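Local coordinates for mirolysin (Tannerella forsythia, PDB 6R7V), which probably cleaves peptide bonds as a pappalysin-family zinc metallopeptidase of a periodontal pathogen, here in its latent zymogen form, at residues R4-R16 and H207-D221. The protein carries 1 engineered substitution. Numbering follows the deposited sequence.
Sequences RTCGSELNMEQIR and HAVGHWLDLRHIWGD. Engineered in segment 207-221: Ala208 (natural residue Glu). With ZN (zinc ion), chain D; CA (calcium ion), chain B.
Cys6 SG closes the coordination of the zinc ion at 2.2 Å, joining NE2 of His207, His211 and His217 in a four-ligand shell, a worked example of the cysteine switch by which some metzincin zymogens are kept latent. The three histidines belong to the HExxHxx(G/N/D)xxH zinc-binding signature, with engineered Ala208 at the position of its glutamate, the general base in metzincins. The Cys6 chi1 of 177° sets SG anti to the backbone N and drops it onto the metal, where it meets the rings of His207 and His217 at their edges; Ser8 N also donates to this sulfur. The tight part of the contact surrounds this shell. Arg4 CD lies over one face of the His207 ring, 4.0 Å from ND1, while its guanidinium continues to a salt bridge with Asp272. Ser8 CB covers a face of the His211 ring, 3.6 Å from CD2, and Ser8 OG bonds Ala167 O. Second-shell bonds hold all three rings at ND1: His207 to Tyr266 O, His211 to Leu215 O, and His217 to the syn lone pair of Asp221 OD1 at 2.7 Å, in the ring plane. Asp221 OD2 accepts hydrogen bonds from water 1 and, from above the carboxylate plane, from Leu10 N at 2.9 Å and 176°; water 1 also bridges Ser8 O and His217 N. Leu10 CD1 packs, buried, over a face of the Arg216 guanidinium.

The looser side is wetter. Water 3 links Leu10 O to Arg216 NH1, and water 4 joins Gly220 O to N of partly exposed Met12. Exposed Glu9 lays CG at the His217 ring edge, its OE1 hydrogen-bonded to Tyr269 OH and its OE2 weakly to water 2. The Cys6 sulfur, probably a thiolate, takes the fourth zinc site, consistent with exclusion of catalytic solvent and latency until the N-terminal segment is removed.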
loop_
_atom_site.group_PDB
_atom_site.type_symbol
_atom_site.label_atom_id
_atom_site.label_comp_id
_atom_site.label_asym_id
_atom_site.label_seq_id
_atom_site.Cartn_x
_atom_site.Cartn_y
_atom_site.Cartn_z
ATOM N N ARG A 4 13.678 -1.867 -5.386
ATOM C CA ARG A 4 12.435 -2.397 -4.818
ATOM C C ARG A 4 11.669 -3.210 -5.877
ATOM O O ARG A 4 11.696 -2.857 -7.059
ATOM C CB ARG A 4 11.591 -1.230 -4.260
ATOM C CG ARG A 4 10.142 -1.518 -3.904
ATOM C CD ARG A 4 9.397 -0.292 -3.333
ATOM N NE ARG A 4 10.137 0.424 -2.286
ATOM C CZ ARG A 4 10.290 -0.003 -1.034
ATOM N NH1 ARG A 4 9.780 -1.175 -0.654
ATOM N NH2 ARG A 4 10.964 0.728 -0.155
ATOM N N THR A 5 11.042 -4.334 -5.458
ATOM C CA THR A 5 10.213 -5.168 -6.341
ATOM C C THR A 5 8.784 -5.077 -5.843
ATOM O O THR A 5 8.544 -5.022 -4.632
ATOM C CB THR A 5 10.699 -6.598 -6.402
ATOM O OG1 THR A 5 10.737 -7.080 -5.064
ATOM C CG2 THR A 5 12.058 -6.738 -7.076
ATOM N N CYS A 6 7.836 -5.028 -6.762
ATOM C CA CYS A 6 6.433 -4.863 -6.432
ATOM C C CYS A 6 5.577 -5.529 -7.466
ATOM O O CYS A 6 5.863 -5.400 -8.660
ATOM C CB CYS A 6 6.117 -3.374 -6.312
ATOM S SG CYS A 6 4.379 -2.995 -5.988
ATOM N N GLY A 7 4.529 -6.219 -7.037
ATOM C CA GLY A 7 3.653 -6.884 -7.989
ATOM C C GLY A 7 2.461 -6.046 -8.409
ATOM O O GLY A 7 1.520 -6.593 -9.002
ATOM N N SER A 8 2.468 -4.717 -8.132
ATOM C CA SER A 8 1.336 -3.867 -8.470
ATOM C C SER A 8 1.658 -2.772 -9.470
ATOM O O SER A 8 1.239 -1.633 -9.308
ATOM C CB SER A 8 0.741 -3.260 -7.212
ATOM O OG SER A 8 0.269 -4.278 -6.350
ATOM N N GLU A 9 2.317 -3.139 -10.557
ATOM C CA GLU A 9 2.565 -2.202 -11.638
ATOM C C GLU A 9 1.326 -2.134 -12.525
ATOM O O GLU A 9 0.664 -3.151 -12.733
ATOM C CB GLU A 9 3.796 -2.637 -12.454
ATOM C CG GLU A 9 5.106 -2.559 -11.673
ATOM C CD GLU A 9 6.381 -3.065 -12.325
ATOM O OE1 GLU A 9 7.454 -2.951 -11.686
ATOM O OE2 GLU A 9 6.314 -3.581 -13.464
ATOM N N LEU A 10 1.051 -0.957 -13.104
ATOM C CA LEU A 10 -0.045 -0.761 -14.043
ATOM C C LEU A 10 0.476 -0.113 -15.310
ATOM O O LEU A 10 0.348 1.101 -15.506
ATOM C CB LEU A 10 -1.200 0.073 -13.456
ATOM C CG LEU A 10 -2.001 -0.568 -12.303
ATOM C CD1 LEU A 10 -3.026 0.434 -11.751
ATOM C CD2 LEU A 10 -2.744 -1.846 -12.755
ATOM N N ASN A 11 1.108 -0.923 -16.167
ATOM C CA ASN A 11 1.633 -0.459 -17.441
ATOM C C ASN A 11 0.473 -0.393 -18.407
ATOM O O ASN A 11 0.053 -1.416 -18.947
ATOM C CB ASN A 11 2.760 -1.377 -17.916
ATOM C CG ASN A 11 3.411 -0.886 -19.177
ATOM O OD1 ASN A 11 2.755 -0.311 -20.048
ATOM N ND2 ASN A 11 4.720 -1.085 -19.289
ATOM N N MET A 12 -0.100 0.798 -18.552
ATOM C CA MET A 12 -1.331 0.974 -19.307
ATOM C C MET A 12 -1.199 0.603 -20.774
ATOM O O MET A 12 -2.145 0.010 -21.286
ATOM C CB MET A 12 -1.899 2.388 -19.131
ATOM C CG MET A 12 -2.332 2.673 -17.699
ATOM S SD MET A 12 -3.418 1.442 -16.895
ATOM C CE MET A 12 -4.815 1.473 -17.940
ATOM N N GLU A 13 -0.041 0.879 -21.425
ATOM C CA GLU A 13 0.228 0.461 -22.811
ATOM C C GLU A 13 0.143 -1.061 -22.923
ATOM O O GLU A 13 -0.471 -1.579 -23.863
ATOM C CB GLU A 13 1.628 0.960 -23.251
ATOM C CG GLU A 13 2.068 0.526 -24.647
ATOM C CD GLU A 13 3.464 0.906 -25.122
ATOM O OE1 GLU A 13 4.048 0.118 -25.901
ATOM O OE2 GLU A 13 3.965 1.989 -24.742
ATOM N N GLN A 14 0.782 -1.775 -21.979
ATOM C CA GLN A 14 0.787 -3.244 -21.971
ATOM C C GLN A 14 -0.588 -3.791 -21.657
ATOM O O GLN A 14 -1.009 -4.741 -22.306
ATOM C CB GLN A 14 1.806 -3.784 -20.953
ATOM C CG GLN A 14 2.004 -5.309 -20.993
ATOM C CD GLN A 14 3.144 -5.732 -20.100
ATOM O OE1 GLN A 14 4.119 -4.998 -19.904
ATOM N NE2 GLN A 14 3.055 -6.924 -19.538
ATOM N N ILE A 15 -1.284 -3.216 -20.656
ATOM C CA ILE A 15 -2.608 -3.704 -20.258
ATOM C C ILE A 15 -3.615 -3.520 -21.401
ATOM O O ILE A 15 -4.427 -4.414 -21.632
ATOM C CB ILE A 15 -3.053 -3.006 -18.954
ATOM C CG1 ILE A 15 -2.177 -3.498 -17.795
ATOM C CG2 ILE A 15 -4.551 -3.215 -18.669
ATOM C CD1 ILE A 15 -2.374 -2.718 -16.470
ATOM N N ARG A 16 -3.525 -2.407 -22.155
ATOM C CA ARG A 16 -4.401 -2.141 -23.291
ATOM C C ARG A 16 -4.392 -3.323 -24.270
ATOM O O ARG A 16 -5.447 -3.669 -24.793
ATOM C CB ARG A 16 -3.960 -0.852 -23.997
ATOM C CG ARG A 16 -5.020 -0.253 -24.912
ATOM C CD ARG A 16 -4.449 0.931 -25.660
ATOM N NE ARG A 16 -5.509 1.788 -26.185
ATOM C CZ ARG A 16 -5.310 2.985 -26.727
ATOM N NH1 ARG A 16 -6.336 3.697 -27.171
ATOM N NH2 ARG A 16 -4.082 3.484 -26.821
ATOM N N HIS A 207 4.101 1.601 1.036
ATOM C CA HIS A 207 3.957 1.638 -0.417
ATOM C C HIS A 207 2.757 0.764 -0.867
ATOM O O HIS A 207 1.938 1.213 -1.685
ATOM C CB HIS A 207 5.283 1.131 -0.996
ATOM C CG HIS A 207 5.322 0.961 -2.477
ATOM N ND1 HIS A 207 6.016 1.843 -3.284
ATOM C CD2 HIS A 207 4.806 -0.030 -3.244
ATOM C CE1 HIS A 207 5.895 1.367 -4.511
ATOM N NE2 HIS A 207 5.151 0.251 -4.531
ATOM N N ALA A 208 2.661 -0.478 -0.346
ATOM C CA ALA A 208 1.578 -1.394 -0.746
ATOM C C ALA A 208 0.239 -0.854 -0.321
ATOM O O ALA A 208 -0.733 -0.963 -1.077
ATOM C CB ALA A 208 1.791 -2.763 -0.125
ATOM N N VAL A 209 0.147 -0.315 0.905
ATOM C CA VAL A 209 -1.128 0.251 1.384
ATOM C C VAL A 209 -1.497 1.464 0.490
ATOM O O VAL A 209 -2.684 1.654 0.196
ATOM C CB VAL A 209 -1.076 0.582 2.909
ATOM C CG1 VAL A 209 -2.304 1.360 3.374
ATOM C CG2 VAL A 209 -0.915 -0.696 3.726
ATOM N N GLY A 210 -0.493 2.221 0.011
ATOM C CA GLY A 210 -0.767 3.289 -0.945
ATOM C C GLY A 210 -1.488 2.729 -2.162
ATOM O O GLY A 210 -2.479 3.301 -2.593
ATOM N N HIS A 211 -1.021 1.581 -2.741
ATOM C CA HIS A 211 -1.774 0.964 -3.870
ATOM C C HIS A 211 -3.187 0.512 -3.470
ATOM O O HIS A 211 -4.128 0.684 -4.249
ATOM C CB HIS A 211 -1.045 -0.260 -4.407
ATOM C CG HIS A 211 0.291 -0.013 -5.059
ATOM N ND1 HIS A 211 0.442 0.860 -6.127
ATOM C CD2 HIS A 211 1.465 -0.647 -4.857
ATOM C CE1 HIS A 211 1.703 0.730 -6.533
ATOM N NE2 HIS A 211 2.342 -0.174 -5.820
ATOM N N TRP A 212 -3.330 -0.079 -2.277
ATOM C CA TRP A 212 -4.664 -0.494 -1.812
ATOM C C TRP A 212 -5.611 0.728 -1.678
ATOM O O TRP A 212 -6.846 0.573 -1.758
ATOM C CB TRP A 212 -4.452 -1.225 -0.482
ATOM C CG TRP A 212 -5.694 -1.748 0.158
ATOM C CD1 TRP A 212 -6.401 -2.865 -0.196
ATOM C CD2 TRP A 212 -6.335 -1.203 1.301
ATOM N NE1 TRP A 212 -7.474 -3.020 0.644
ATOM C CE2 TRP A 212 -7.486 -1.985 1.551
ATOM C CE3 TRP A 212 -6.076 -0.095 2.115
ATOM C CZ2 TRP A 212 -8.349 -1.722 2.628
ATOM C CZ3 TRP A 212 -6.931 0.172 3.168
ATOM C CH2 TRP A 212 -8.075 -0.613 3.395
ATOM N N LEU A 213 -5.019 1.946 -1.505
ATOM C CA LEU A 213 -5.715 3.209 -1.443
ATOM C C LEU A 213 -5.616 3.991 -2.774
ATOM O O LEU A 213 -5.759 5.222 -2.821
ATOM C CB LEU A 213 -5.241 4.042 -0.250
ATOM C CG LEU A 213 -5.579 3.430 1.119
ATOM C CD1 LEU A 213 -4.958 4.231 2.228
ATOM C CD2 LEU A 213 -7.125 3.278 1.313
ATOM N N ASP A 214 -5.455 3.250 -3.866
ATOM C CA ASP A 214 -5.611 3.720 -5.250
ATOM C C ASP A 214 -4.397 4.435 -5.842
ATOM O O ASP A 214 -4.492 4.949 -6.978
ATOM C CB ASP A 214 -6.866 4.636 -5.397
ATOM C CG ASP A 214 -7.664 4.372 -6.641
ATOM O OD1 ASP A 214 -7.528 3.286 -7.193
ATOM O OD2 ASP A 214 -8.413 5.284 -7.072
ATOM N N LEU A 215 -3.267 4.467 -5.149
ATOM C CA LEU A 215 -2.105 5.141 -5.731
ATOM C C LEU A 215 -1.345 4.242 -6.671
ATOM O O LEU A 215 -1.255 3.016 -6.446
ATOM C CB LEU A 215 -1.140 5.624 -4.639
ATOM C CG LEU A 215 -1.716 6.582 -3.606
ATOM C CD1 LEU A 215 -0.621 7.068 -2.683
ATOM C CD2 LEU A 215 -2.445 7.767 -4.262
ATOM N N ARG A 216 -0.712 4.874 -7.657
ATOM C CA ARG A 216 0.130 4.192 -8.639
ATOM C C ARG A 216 1.577 4.569 -8.449
ATOM O O ARG A 216 1.911 5.642 -7.916
ATOM C CB ARG A 216 -0.281 4.622 -10.045
ATOM C CG ARG A 216 -1.685 4.212 -10.396
ATOM C CD ARG A 216 -1.900 4.434 -11.858
ATOM N NE ARG A 216 -3.305 4.303 -12.212
ATOM C CZ ARG A 216 -3.746 4.325 -13.461
ATOM N NH1 ARG A 216 -2.890 4.409 -14.473
ATOM N NH2 ARG A 216 -5.043 4.249 -13.712
ATOM N N HIS A 217 2.455 3.761 -9.036
ATOM C CA HIS A 217 3.871 4.116 -9.084
ATOM C C HIS A 217 4.056 5.493 -9.672
ATOM O O HIS A 217 3.446 5.826 -10.697
ATOM C CB HIS A 217 4.624 3.099 -9.904
ATOM C CG HIS A 217 4.709 1.789 -9.208
ATOM N ND1 HIS A 217 4.747 0.616 -9.910
ATOM C CD2 HIS A 217 4.732 1.510 -7.885
ATOM C CE1 HIS A 217 4.822 -0.349 -9.008
ATOM N NE2 HIS A 217 4.775 0.132 -7.772
ATOM N N ILE A 218 4.915 6.286 -9.023
ATOM C CA ILE A 218 5.040 7.706 -9.349
ATOM C C ILE A 218 5.541 7.946 -10.798
ATOM O O ILE A 218 5.215 8.963 -11.410
ATOM C CB ILE A 218 5.953 8.384 -8.313
ATOM C CG1 ILE A 218 5.950 9.903 -8.466
ATOM C CG2 ILE A 218 7.393 7.813 -8.350
ATOM C CD1 ILE A 218 6.502 10.628 -7.235
ATOM N N TRP A 219 6.320 7.009 -11.336
ATOM C CA TRP A 219 6.854 7.174 -12.694
ATOM C C TRP A 219 5.892 6.694 -13.802
ATOM O O TRP A 219 6.231 6.819 -14.992
ATOM C CB TRP A 219 8.213 6.483 -12.840
ATOM C CG TRP A 219 8.133 5.000 -12.838
ATOM C CD1 TRP A 219 8.058 4.177 -13.921
ATOM C CD2 TRP A 219 8.075 4.155 -11.682
ATOM N NE1 TRP A 219 7.936 2.866 -13.505
ATOM C CE2 TRP A 219 7.960 2.825 -12.139
ATOM C CE3 TRP A 219 8.174 4.388 -10.302
ATOM C CZ2 TRP A 219 7.890 1.732 -11.264
ATOM C CZ3 TRP A 219 8.091 3.309 -9.435
ATOM C CH2 TRP A 219 7.980 1.989 -9.923
ATOM N N GLY A 220 4.729 6.162 -13.444
ATOM C CA GLY A 220 3.734 5.811 -14.457
ATOM C C GLY A 220 3.811 4.447 -15.113
ATOM O O GLY A 220 3.058 4.194 -16.053
ATOM N N ASP A 221 4.688 3.558 -14.613
ATOM C CA ASP A 221 4.817 2.182 -15.077
ATOM C C ASP A 221 4.911 2.139 -16.594
ATOM O O ASP A 221 4.187 1.388 -17.241
ATOM C CB ASP A 221 3.599 1.360 -14.581
ATOM C CG ASP A 221 3.641 1.100 -13.089
ATOM O OD1 ASP A 221 4.689 0.660 -12.606
ATOM O OD2 ASP A 221 2.613 1.352 -12.409
HETATM ZN ZN ZN D . 4.278 -0.782 -6.033
HETATM CA CA CA B . 7.335 7.628 -16.824
HETATM O O HOH W 1 1.411 1.207 -9.913
HETATM O O HOH W 2 5.834 -1.305 -15.241
HETATM O O HOH W 3 -0.023 3.786 -14.625
HETATM O O HOH W 4 1.358 3.383 -17.970
HETATM O O HOH W 5 5.733 9.386 -16.884
#